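Local coordinates for protein probable tRNA pseudouridine synthase D (Methanosarcina mazei, PDB 1Z2Z) that probably isomerises uridine 13 of transfer RNA to pseudouridine, at residues 31-36 against 133-138; 52-57 against 91-96; 56-61 against 85-90; 78-83 against 124-129. One frame throughout, in Å; residues are numbered along the deposited sequence.

Contact 1: 31-36 against 133-138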
# COMPACT_ATOMS: atom_id res chain seq x y z
N GLU A 31 11.30 13.58 -13.98
CA GLU A 31 11.53 12.38 -14.77
C GLU A 31 12.20 11.20 -14.02
O GLU A 31 12.39 10.14 -14.59
CB GLU A 31 12.35 12.70 -16.03
CG GLU A 31 11.61 13.49 -17.12
CD GLU A 31 11.27 14.91 -16.70
OE1 GLU A 31 11.95 15.45 -15.79
OE2 GLU A 31 10.34 15.50 -17.30
N ASP A 32 12.54 11.38 -12.75
CA ASP A 32 13.19 10.30 -12.00
C ASP A 32 12.20 9.25 -11.50
O ASP A 32 12.58 8.28 -10.83
CB ASP A 32 13.98 10.84 -10.81
CG ASP A 32 15.37 11.35 -11.21
OD1 ASP A 32 16.10 11.82 -10.32
OD2 ASP A 32 15.71 11.26 -12.41
N PHE A 33 10.93 9.45 -11.84
CA PHE A 33 9.89 8.52 -11.43
C PHE A 33 8.87 8.39 -12.55
O PHE A 33 7.87 9.10 -12.56
CB PHE A 33 9.19 9.01 -10.16
CG PHE A 33 8.65 7.90 -9.31
CD1 PHE A 33 9.40 7.39 -8.26
CD2 PHE A 33 7.42 7.33 -9.60
CE1 PHE A 33 8.94 6.32 -7.51
CE2 PHE A 33 6.95 6.26 -8.85
CZ PHE A 33 7.71 5.75 -7.80
N ILE A 34 9.13 7.49 -13.49
CA ILE A 34 8.21 7.32 -14.59
C ILE A 34 7.28 6.14 -14.36
O ILE A 34 7.72 5.03 -14.08
CB ILE A 34 8.98 7.17 -15.90
CG1 ILE A 34 9.78 8.47 -16.12
CG2 ILE A 34 8.02 6.86 -17.05
CD1 ILE A 34 10.50 8.58 -17.45
N VAL A 35 5.98 6.40 -14.46
CA VAL A 35 4.97 5.37 -14.25
C VAL A 35 4.04 5.31 -15.44
O VAL A 35 3.26 6.24 -15.65
CB VAL A 35 4.12 5.68 -13.02
CG1 VAL A 35 3.13 4.57 -12.80
CG2 VAL A 35 4.99 5.89 -11.83
N LYS A 36 4.11 4.23 -16.21
CA LYS A 36 3.25 4.08 -17.39
C LYS A 36 2.26 2.94 -17.18
O LYS A 36 2.66 1.80 -17.03
CB LYS A 36 4.09 3.77 -18.63
CG LYS A 36 5.17 4.78 -18.96
CD LYS A 36 5.85 4.41 -20.27
CE LYS A 36 6.92 5.44 -20.65
NZ LYS A 36 7.51 5.24 -22.03
N ASN A 133 1.10 -1.52 -13.77
CA ASN A 133 1.80 -0.25 -13.96
C ASN A 133 3.31 -0.49 -14.17
O ASN A 133 3.99 -1.07 -13.33
CB ASN A 133 1.60 0.65 -12.72
CG ASN A 133 0.28 1.43 -12.75
OD1 ASN A 133 -0.30 1.70 -11.71
ND2 ASN A 133 -0.17 1.81 -13.94
N ASP A 134 3.83 -0.05 -15.32
CA ASP A 134 5.25 -0.16 -15.62
C ASP A 134 5.95 0.96 -14.88
O ASP A 134 5.48 2.10 -14.89
CB ASP A 134 5.51 0.03 -17.11
CG ASP A 134 5.40 -1.25 -17.86
OD1 ASP A 134 5.30 -1.21 -19.11
OD2 ASP A 134 5.44 -2.30 -17.19
N PHE A 135 7.06 0.64 -14.24
CA PHE A 135 7.82 1.62 -13.49
C PHE A 135 9.21 1.80 -14.06
O PHE A 135 9.75 0.90 -14.72
CB PHE A 135 7.94 1.25 -12.01
CG PHE A 135 6.65 1.36 -11.25
CD1 PHE A 135 5.83 0.25 -11.06
CD2 PHE A 135 6.27 2.58 -10.69
CE1 PHE A 135 4.64 0.34 -10.34
CE2 PHE A 135 5.10 2.70 -9.97
CZ PHE A 135 4.27 1.57 -9.79
N ARG A 136 9.77 2.97 -13.81
CA ARG A 136 11.10 3.37 -14.25
C ARG A 136 11.55 4.37 -13.20
O ARG A 136 11.45 5.57 -13.42
CB ARG A 136 11.00 4.05 -15.61
CG ARG A 136 12.27 4.72 -16.09
CD ARG A 136 13.02 3.82 -17.03
NE ARG A 136 14.33 4.35 -17.38
CZ ARG A 136 15.18 3.76 -18.21
NH1 ARG A 136 16.36 4.32 -18.47
NH2 ARG A 136 14.85 2.62 -18.81
N ILE A 137 12.02 3.88 -12.06
CA ILE A 137 12.45 4.75 -10.98
C ILE A 137 13.95 4.98 -11.04
O ILE A 137 14.69 4.15 -11.57
CB ILE A 137 12.07 4.16 -9.60
CG1 ILE A 137 10.57 3.88 -9.59
CG2 ILE A 137 12.42 5.13 -8.48
CD1 ILE A 137 10.09 3.19 -8.33
N THR A 138 14.40 6.11 -10.51
CA THR A 138 15.82 6.46 -10.51
C THR A 138 16.26 6.92 -9.13
O THR A 138 15.74 7.91 -8.62
CB THR A 138 16.10 7.60 -11.49
OG1 THR A 138 15.84 7.16 -12.83
CG2 THR A 138 17.55 8.07 -11.37
O HOH W 1 13.10 8.79 -8.09
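F33 and I137 face each other as a non-hydrogen-bonded pair of antiparallel strands, their side chains side by side on the face of the sheet that also carries V35 and F135. From its CB, F33 sends the ring along that face, CG being swung away from the backbone N (chi1 -151°). CD1 then meets I137 CG2 at 3.8 Å, and CE1 and CZ both pack on the I137 CD1 methyl. I137 CG1 lies over one ring face, 3.9 Å from the centroid and 24° off the normal, which defines a CH-pi contact. On the other flank, F33 CE2 approaches the edge of the F135 ring, at 4.2 Å from CE2. F135 CE2 in turn reaches V35 CG2 at 3.7 Å.

The backbones fix this register through the pairs I34 with R136 and K36 with D134. The I34 N to R136 O bond is nearly straight at 171°, although its donor stands above the carbonyl plane; the return bond from R136 N is weak. Water 1 joins D32 O to T138 O, donating to both, while the carboxylate of D32 forms a salt bridge with R140.

With an alanine at F33, I137 CG1 and CD1 would probably lose the ring they pack on and F135 its neighbour, and R27 would lose its cation-pi partner. The side chains of F33 and D86, the predicted nucleophile, have their nearest atoms about 4 Å apart, which places this contact beside the predicted active site. Strands 33-39 and 130-142 pair here within the central mixed sheet of the pseudouridine synthase fold.

Contact 2: 52-57 against 91-96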
# COMPACT_ATOMS: atom_id res chain seq x y z
N VAL A 52 -9.13 8.96 -23.66
CA VAL A 52 -7.86 9.62 -23.88
C VAL A 52 -6.71 9.15 -23.02
O VAL A 52 -6.88 8.79 -21.86
CB VAL A 52 -8.03 11.13 -23.63
CG1 VAL A 52 -6.84 11.89 -24.17
CG2 VAL A 52 -9.32 11.62 -24.25
N GLU A 53 -5.51 9.17 -23.60
CA GLU A 53 -4.31 8.79 -22.88
C GLU A 53 -3.79 10.08 -22.27
O GLU A 53 -3.48 11.03 -22.98
CB GLU A 53 -3.27 8.23 -23.83
CG GLU A 53 -2.02 7.79 -23.13
CD GLU A 53 -0.92 7.45 -24.11
OE1 GLU A 53 0.01 8.27 -24.25
OE2 GLU A 53 -1.00 6.37 -24.75
N LEU A 54 -3.74 10.11 -20.95
CA LEU A 54 -3.29 11.27 -20.20
C LEU A 54 -1.83 11.15 -19.80
O LEU A 54 -1.42 10.14 -19.22
CB LEU A 54 -4.17 11.43 -18.96
CG LEU A 54 -3.78 12.44 -17.88
CD1 LEU A 54 -3.63 13.82 -18.50
CD2 LEU A 54 -4.85 12.44 -16.78
N THR A 55 -1.03 12.15 -20.13
CA THR A 55 0.38 12.14 -19.77
C THR A 55 0.56 13.42 -19.01
O THR A 55 0.30 14.49 -19.54
CB THR A 55 1.30 12.16 -20.99
OG1 THR A 55 0.93 11.10 -21.89
CG2 THR A 55 2.75 11.96 -20.56
N LYS A 56 0.98 13.31 -17.76
CA LYS A 56 1.12 14.49 -16.94
C LYS A 56 2.48 14.57 -16.25
O LYS A 56 3.10 13.55 -15.94
CB LYS A 56 -0.02 14.55 -15.92
CG LYS A 56 -0.01 13.46 -14.85
CD LYS A 56 -1.29 13.52 -14.03
CE LYS A 56 -1.02 13.11 -12.60
NZ LYS A 56 -0.15 11.92 -12.56
N ARG A 57 2.95 15.79 -16.04
CA ARG A 57 4.23 16.00 -15.43
C ARG A 57 4.06 16.84 -14.19
O ARG A 57 3.66 18.01 -14.26
CB ARG A 57 5.17 16.68 -16.42
CG ARG A 57 6.53 16.99 -15.86
CD ARG A 57 7.49 17.54 -16.92
NE ARG A 57 8.84 17.74 -16.36
CZ ARG A 57 9.14 18.62 -15.40
NH1 ARG A 57 10.39 18.71 -14.97
NH2 ARG A 57 8.21 19.41 -14.88
N THR A 91 3.85 10.60 -15.50
CA THR A 91 2.93 9.49 -15.63
C THR A 91 1.96 9.52 -16.80
O THR A 91 1.38 10.56 -17.11
CB THR A 91 2.09 9.39 -14.38
OG1 THR A 91 1.08 10.40 -14.43
CG2 THR A 91 2.96 9.62 -13.15
N THR A 92 1.77 8.35 -17.40
CA THR A 92 0.88 8.12 -18.52
C THR A 92 -0.24 7.16 -18.06
O THR A 92 0.02 6.20 -17.34
CB THR A 92 1.67 7.44 -19.65
OG1 THR A 92 2.78 8.26 -20.00
CG2 THR A 92 0.81 7.21 -20.88
N GLN A 93 -1.48 7.41 -18.48
CA GLN A 93 -2.60 6.54 -18.09
C GLN A 93 -3.80 6.76 -18.99
O GLN A 93 -3.86 7.74 -19.73
CB GLN A 93 -3.04 6.83 -16.66
CG GLN A 93 -3.78 8.14 -16.53
CD GLN A 93 -4.00 8.52 -15.09
OE1 GLN A 93 -3.60 9.60 -14.65
NE2 GLN A 93 -4.61 7.62 -14.35
N LYS A 94 -4.77 5.85 -18.92
CA LYS A 94 -5.97 5.97 -19.74
C LYS A 94 -7.09 6.62 -18.91
O LYS A 94 -7.21 6.36 -17.72
CB LYS A 94 -6.38 4.60 -20.26
CG LYS A 94 -7.78 4.54 -20.86
CD LYS A 94 -8.09 3.17 -21.46
CE LYS A 94 -7.18 2.87 -22.64
NZ LYS A 94 -7.47 1.58 -23.34
N ILE A 95 -7.86 7.50 -19.53
CA ILE A 95 -8.96 8.15 -18.83
C ILE A 95 -10.17 8.21 -19.75
O ILE A 95 -10.08 7.90 -20.95
CB ILE A 95 -8.62 9.59 -18.39
CG1 ILE A 95 -8.38 10.49 -19.60
CG2 ILE A 95 -7.41 9.59 -17.46
CD1 ILE A 95 -8.43 12.01 -19.26
N SER A 96 -11.31 8.58 -19.20
CA SER A 96 -12.49 8.70 -20.03
C SER A 96 -13.14 10.04 -19.76
O SER A 96 -13.09 10.57 -18.64
CB SER A 96 -13.49 7.57 -19.74
OG SER A 96 -14.11 7.76 -18.49
O HOH W 2 -1.16 9.92 -16.37
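T91 OG1 is gripped from two quarters: K56 NZ donates to it over 2.7 Å, and water 2 lies 3.0 Å from it. The two residues form a hydrogen-bonded pair of the antiparallel ladder between strands 49-57 and 90-98, part of the central mixed sheet of the pseudouridine synthase fold. The lysine reaches the hydroxyl by a folded route: its CG sits between the backbone N and the carbonyl carbon (chi1 67°), close beside T91 OG1, and bends at chi3 and chi4 bring NZ to that hydroxyl on the neighbouring strand.

Water 2 donates to L54 O and to Q93 OE1 as well. Acceptors around it outnumber its protons, so these bonds are probably shared rather than all made at once. L54 O already receives Q93 N, which lies in its carbonyl plane, while L54 N gives a bond of 2.7 Å to Q93 O, nearly along the C=O axis. Q93 NE2 makes a weak bond with G83 O.

On the same face, L54 CD2 packs on I95 CG2 at 3.9 Å, and V52 CB meets I95 CG1 at 4.1 Å. L64 of helix 61-72 adjoins L54, and I79 and V81 adjoin I95, which makes this the buried side of the ladder.

The other face carries E53, T55 and T92. There the extended E53 chain crosses over the threonine, its CG 3.7 Å from T92 CG2, and T55 CG2 lies alongside T92 OG1, also at 3.7 Å.

Contact 3: 56-61 against 85-90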
# COMPACT_ATOMS: atom_id res chain seq x y z
N LYS A 56 0.98 13.31 -17.76
CA LYS A 56 1.12 14.49 -16.94
C LYS A 56 2.48 14.57 -16.25
O LYS A 56 3.10 13.55 -15.94
CB LYS A 56 -0.02 14.55 -15.92
CG LYS A 56 -0.01 13.46 -14.85
CD LYS A 56 -1.29 13.52 -14.03
CE LYS A 56 -1.02 13.11 -12.60
NZ LYS A 56 -0.15 11.92 -12.56
N ARG A 57 2.95 15.79 -16.04
CA ARG A 57 4.23 16.00 -15.43
C ARG A 57 4.06 16.84 -14.19
O ARG A 57 3.66 18.01 -14.26
CB ARG A 57 5.17 16.68 -16.42
CG ARG A 57 6.53 16.99 -15.86
CD ARG A 57 7.49 17.54 -16.92
NE ARG A 57 8.84 17.74 -16.36
CZ ARG A 57 9.14 18.62 -15.40
NH1 ARG A 57 10.39 18.71 -14.97
NH2 ARG A 57 8.21 19.41 -14.88
N ASP A 58 4.35 16.25 -13.04
CA ASP A 58 4.25 16.97 -11.78
C ASP A 58 2.86 17.58 -11.54
O ASP A 58 2.73 18.69 -11.01
CB ASP A 58 5.31 18.05 -11.72
CG ASP A 58 5.43 18.65 -10.36
OD1 ASP A 58 6.01 19.75 -10.23
OD2 ASP A 58 4.95 18.00 -9.41
N TRP A 59 1.81 16.85 -11.94
CA TRP A 59 0.44 17.30 -11.76
C TRP A 59 -0.30 16.39 -10.79
O TRP A 59 -0.03 15.20 -10.71
CB TRP A 59 -0.34 17.26 -13.08
CG TRP A 59 -0.28 18.48 -13.93
CD1 TRP A 59 0.68 18.80 -14.84
CD2 TRP A 59 -1.30 19.48 -14.06
NE1 TRP A 59 0.32 19.92 -15.55
CE2 TRP A 59 -0.88 20.36 -15.09
CE3 TRP A 59 -2.51 19.72 -13.41
CZ2 TRP A 59 -1.66 21.45 -15.49
CZ3 TRP A 59 -3.28 20.80 -13.80
CH2 TRP A 59 -2.84 21.66 -14.84
N ASP A 60 -1.26 16.97 -10.09
CA ASP A 60 -2.10 16.25 -9.15
C ASP A 60 -3.40 15.96 -9.88
O ASP A 60 -4.08 16.88 -10.33
CB ASP A 60 -2.41 17.13 -7.95
CG ASP A 60 -3.35 16.47 -6.97
OD1 ASP A 60 -4.31 17.12 -6.54
OD2 ASP A 60 -3.11 15.29 -6.63
N THR A 61 -3.74 14.67 -9.99
CA THR A 61 -4.95 14.24 -10.69
C THR A 61 -6.21 15.02 -10.33
O THR A 61 -6.97 15.44 -11.20
CB THR A 61 -5.22 12.75 -10.44
OG1 THR A 61 -4.06 11.99 -10.81
CG2 THR A 61 -6.40 12.28 -11.28
N LYS A 85 -2.30 8.16 -10.38
CA LYS A 85 -0.84 8.15 -10.46
C LYS A 85 -0.25 9.30 -9.64
O LYS A 85 -0.90 10.32 -9.41
CB LYS A 85 -0.38 8.25 -11.91
CG LYS A 85 -1.25 7.48 -12.88
CD LYS A 85 -1.22 5.98 -12.65
CE LYS A 85 -2.33 5.30 -13.45
NZ LYS A 85 -2.19 3.80 -13.54
N ASP A 86 1.00 9.10 -9.21
CA ASP A 86 1.74 10.08 -8.41
C ASP A 86 1.88 11.44 -9.09
O ASP A 86 2.18 11.53 -10.29
CB ASP A 86 3.15 9.56 -8.10
CG ASP A 86 3.18 8.46 -7.06
OD1 ASP A 86 4.11 7.62 -7.12
OD2 ASP A 86 2.29 8.43 -6.17
N LYS A 87 1.67 12.48 -8.30
CA LYS A 87 1.79 13.87 -8.73
C LYS A 87 3.26 14.12 -9.12
O LYS A 87 3.58 14.31 -10.30
CB LYS A 87 1.30 14.79 -7.59
CG LYS A 87 2.11 16.04 -7.26
CD LYS A 87 2.12 17.08 -8.38
CE LYS A 87 2.60 18.43 -7.89
NZ LYS A 87 1.55 19.06 -7.06
N ARG A 88 4.17 14.07 -8.15
CA ARG A 88 5.58 14.29 -8.45
C ARG A 88 6.17 13.20 -9.31
O ARG A 88 6.97 12.39 -8.83
CB ARG A 88 6.42 14.41 -7.17
CG ARG A 88 7.86 14.89 -7.44
CD ARG A 88 8.57 15.46 -6.21
NE ARG A 88 9.94 15.91 -6.51
CZ ARG A 88 10.24 16.97 -7.27
NH1 ARG A 88 9.28 17.70 -7.82
NH2 ARG A 88 11.51 17.28 -7.49
N ALA A 89 5.82 13.18 -10.60
CA ALA A 89 6.35 12.15 -11.48
C ALA A 89 5.86 12.33 -12.90
O ALA A 89 4.99 13.14 -13.16
CB ALA A 89 5.94 10.78 -10.98
N LEU A 90 6.44 11.58 -13.83
CA LEU A 90 5.99 11.66 -15.20
C LEU A 90 5.16 10.40 -15.41
O LEU A 90 5.69 9.29 -15.50
CB LEU A 90 7.17 11.70 -16.17
CG LEU A 90 6.76 11.54 -17.64
CD1 LEU A 90 5.74 12.59 -18.02
CD2 LEU A 90 7.98 11.60 -18.52
O HOH W 3 6.20 18.37 -6.65
O HOH W 4 -1.92 13.29 -7.95
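D58 and A89 join the close-packed part by backbone: D58 N donates to A89 O over 3.2 Å, almost straight at 171°. A CA-H...O contact from K87 CA to W59 O continues the backbone meeting, and the L90 CD1 methyl rests 3.5 Å from K56 O. D58 takes a left-handed backbone conformation (phi 55°), which turns the chain out of strand 49-57. K56 NZ, held chiefly by T91 OG1, adds a weak bond to D86 O, so a buried lysine touches the backbone of the predicted nucleophile, whose carboxylate forms a salt bridge with R27.

The outer side is looser and mediated by solvent. D58 OD2 is less surely placed, but as modelled water 3 donates to it and bonds weakly to R88 NH1; R88 NE is held by R27 O. D58 OD1 stays 4.6 Å from R88 NH1, beyond salt-bridge range. An alanine at D58 would probably cost R88 this water bridge and leave K87 without one of its nearby negative charges. Water 4 links D60 OD2, T61 N and, weakly, K85 O.

D60 is the N-cap residue of helix 61-72; W59 packs on I113 of strand 113-121, and L90 begins strand 90-98.

Contact 4: 78-83 against 124-129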
# COMPACT_ATOMS: atom_id res chain seq x y z
N ARG A 78 -17.60 13.32 -14.71
CA ARG A 78 -17.54 12.98 -16.13
C ARG A 78 -16.14 12.64 -16.58
O ARG A 78 -15.95 12.19 -17.70
CB ARG A 78 -18.06 14.12 -16.99
CG ARG A 78 -19.11 14.97 -16.32
CD ARG A 78 -20.24 14.14 -15.75
NE ARG A 78 -20.75 13.16 -16.69
CZ ARG A 78 -22.00 12.74 -16.69
NH1 ARG A 78 -22.41 11.83 -17.57
NH2 ARG A 78 -22.85 13.25 -15.81
N ILE A 79 -15.16 12.90 -15.73
CA ILE A 79 -13.80 12.56 -16.10
C ILE A 79 -13.25 11.58 -15.04
O ILE A 79 -13.08 11.96 -13.88
CB ILE A 79 -12.88 13.85 -16.26
CG1 ILE A 79 -11.43 13.52 -15.92
CG2 ILE A 79 -13.41 15.02 -15.44
CD1 ILE A 79 -10.62 13.18 -17.12
N SER A 80 -13.04 10.32 -15.42
CA SER A 80 -12.53 9.34 -14.46
C SER A 80 -11.28 8.59 -14.87
O SER A 80 -10.97 8.41 -16.05
CB SER A 80 -13.61 8.34 -13.99
OG SER A 80 -14.07 7.45 -14.99
N VAL A 81 -10.56 8.17 -13.85
CA VAL A 81 -9.32 7.46 -14.02
C VAL A 81 -9.46 6.01 -13.54
O VAL A 81 -10.38 5.67 -12.78
CB VAL A 81 -8.22 8.19 -13.24
CG1 VAL A 81 -8.02 9.57 -13.82
CG2 VAL A 81 -8.61 8.34 -11.77
N ALA A 82 -8.55 5.15 -14.01
CA ALA A 82 -8.53 3.75 -13.63
C ALA A 82 -7.79 3.64 -12.30
O ALA A 82 -8.11 2.78 -11.47
CB ALA A 82 -7.82 2.94 -14.69
N GLY A 83 -6.82 4.53 -12.10
CA GLY A 83 -6.03 4.56 -10.88
C GLY A 83 -5.24 5.85 -10.74
O GLY A 83 -4.66 6.32 -11.70
N SER A 124 -17.59 4.03 -19.24
CA SER A 124 -16.64 4.95 -18.67
C SER A 124 -15.51 4.12 -18.10
O SER A 124 -15.64 2.91 -17.97
CB SER A 124 -17.28 5.69 -17.52
OG SER A 124 -17.62 4.75 -16.52
N VAL A 125 -14.42 4.80 -17.75
CA VAL A 125 -13.24 4.16 -17.19
C VAL A 125 -13.33 4.14 -15.66
O VAL A 125 -13.12 5.15 -15.01
CB VAL A 125 -11.98 4.89 -17.67
CG1 VAL A 125 -10.76 4.33 -16.99
CG2 VAL A 125 -11.84 4.73 -19.17
N GLU A 126 -13.65 2.99 -15.08
CA GLU A 126 -13.79 2.92 -13.63
C GLU A 126 -12.52 2.50 -12.88
O GLU A 126 -11.61 1.89 -13.44
CB GLU A 126 -14.95 1.96 -13.29
CG GLU A 126 -16.30 2.37 -13.85
CD GLU A 126 -16.85 3.65 -13.23
OE1 GLU A 126 -16.82 3.78 -11.99
OE2 GLU A 126 -17.32 4.53 -13.98
N LEU A 127 -12.44 2.85 -11.60
CA LEU A 127 -11.28 2.46 -10.81
C LEU A 127 -11.11 0.97 -10.96
O LEU A 127 -12.03 0.21 -10.67
CB LEU A 127 -11.52 2.75 -9.35
CG LEU A 127 -11.50 4.24 -9.05
CD1 LEU A 127 -11.91 4.41 -7.62
CD2 LEU A 127 -10.10 4.82 -9.29
N GLY A 128 -9.94 0.53 -11.39
CA GLY A 128 -9.75 -0.89 -11.53
C GLY A 128 -9.59 -1.31 -12.97
O GLY A 128 -9.04 -2.38 -13.22
N ASP A 129 -10.03 -0.50 -13.92
CA ASP A 129 -9.89 -0.90 -15.32
C ASP A 129 -8.47 -0.89 -15.85
O ASP A 129 -8.24 -0.39 -16.94
CB ASP A 129 -10.74 -0.02 -16.24
CG ASP A 129 -12.22 -0.16 -16.00
OD1 ASP A 129 -12.62 -0.62 -14.90
OD2 ASP A 129 -12.99 0.23 -16.91
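S80 and V125 point their CB atoms at each other's segments, but only the serine makes a polar contact. With OG placed between the backbone N and the carbonyl carbon (chi1 68°), S80 donates to V125 O; the modelled separation, 2.5 Å, is very short, and at this resolution its exact value carries little weight. V125 instead extends CG1, anti to its own backbone N (chi1 174°), to A82, where it meets A82 CB at 4.0 Å and lies 3.8 Å from A82 N. The CB of V81 faces away from 124-129; its side chain touches I95 and T61 of helix 61-72.

L127 approaches differently. Its CB sets out away from segment 78-83, yet the branch folds back so that CD2 rests 3.6 Å from V81 O and equally close to A82 O. E126 to D129 form a type II beta turn, closed by D129 N to E126 O at 2.9 Å, with L127 and G128 at its corners. G128 has a positive phi of 113°; glycine is common at this corner of a type II turn, where a CB would clash with the preceding carbonyl oxygen.

The same turn presents G128 N to A82 O over 2.9 Å, in the carbonyl plane and on a lone pair. Next to it, S124 OG donates to E126 OE2 on the anti lone pair of that oxygen, and D129 OD2 forms a salt bridge with R41. V125 N is held by S96 OG, from the strand whose backbone also pairs with S80.

All four contacts reach the same mixed sheet. Contacts 1 and 2 are 14 Å apart between centres and are coupled through strands 33-39 and 90-98, which run parallel as neighbours; an E31 to R57 salt bridge also joins them. Contact 3 continues contact 2 along strand 49-57, sharing K56 and R57, with centres 10 Å apart. Contact 4 borders contact 2 at 11 Å, where strand 79-81 flanks strand 90-98, but lies 21 Å from contact 1. Along the chain, the segments of contacts 2, 3 and 4 all fall between those of contact 1. Loop 85-90, carrying the predicted nucleophile, lies between strands 79-81 and 90-98 and against strand 33-39, placing that residue beside the sheet.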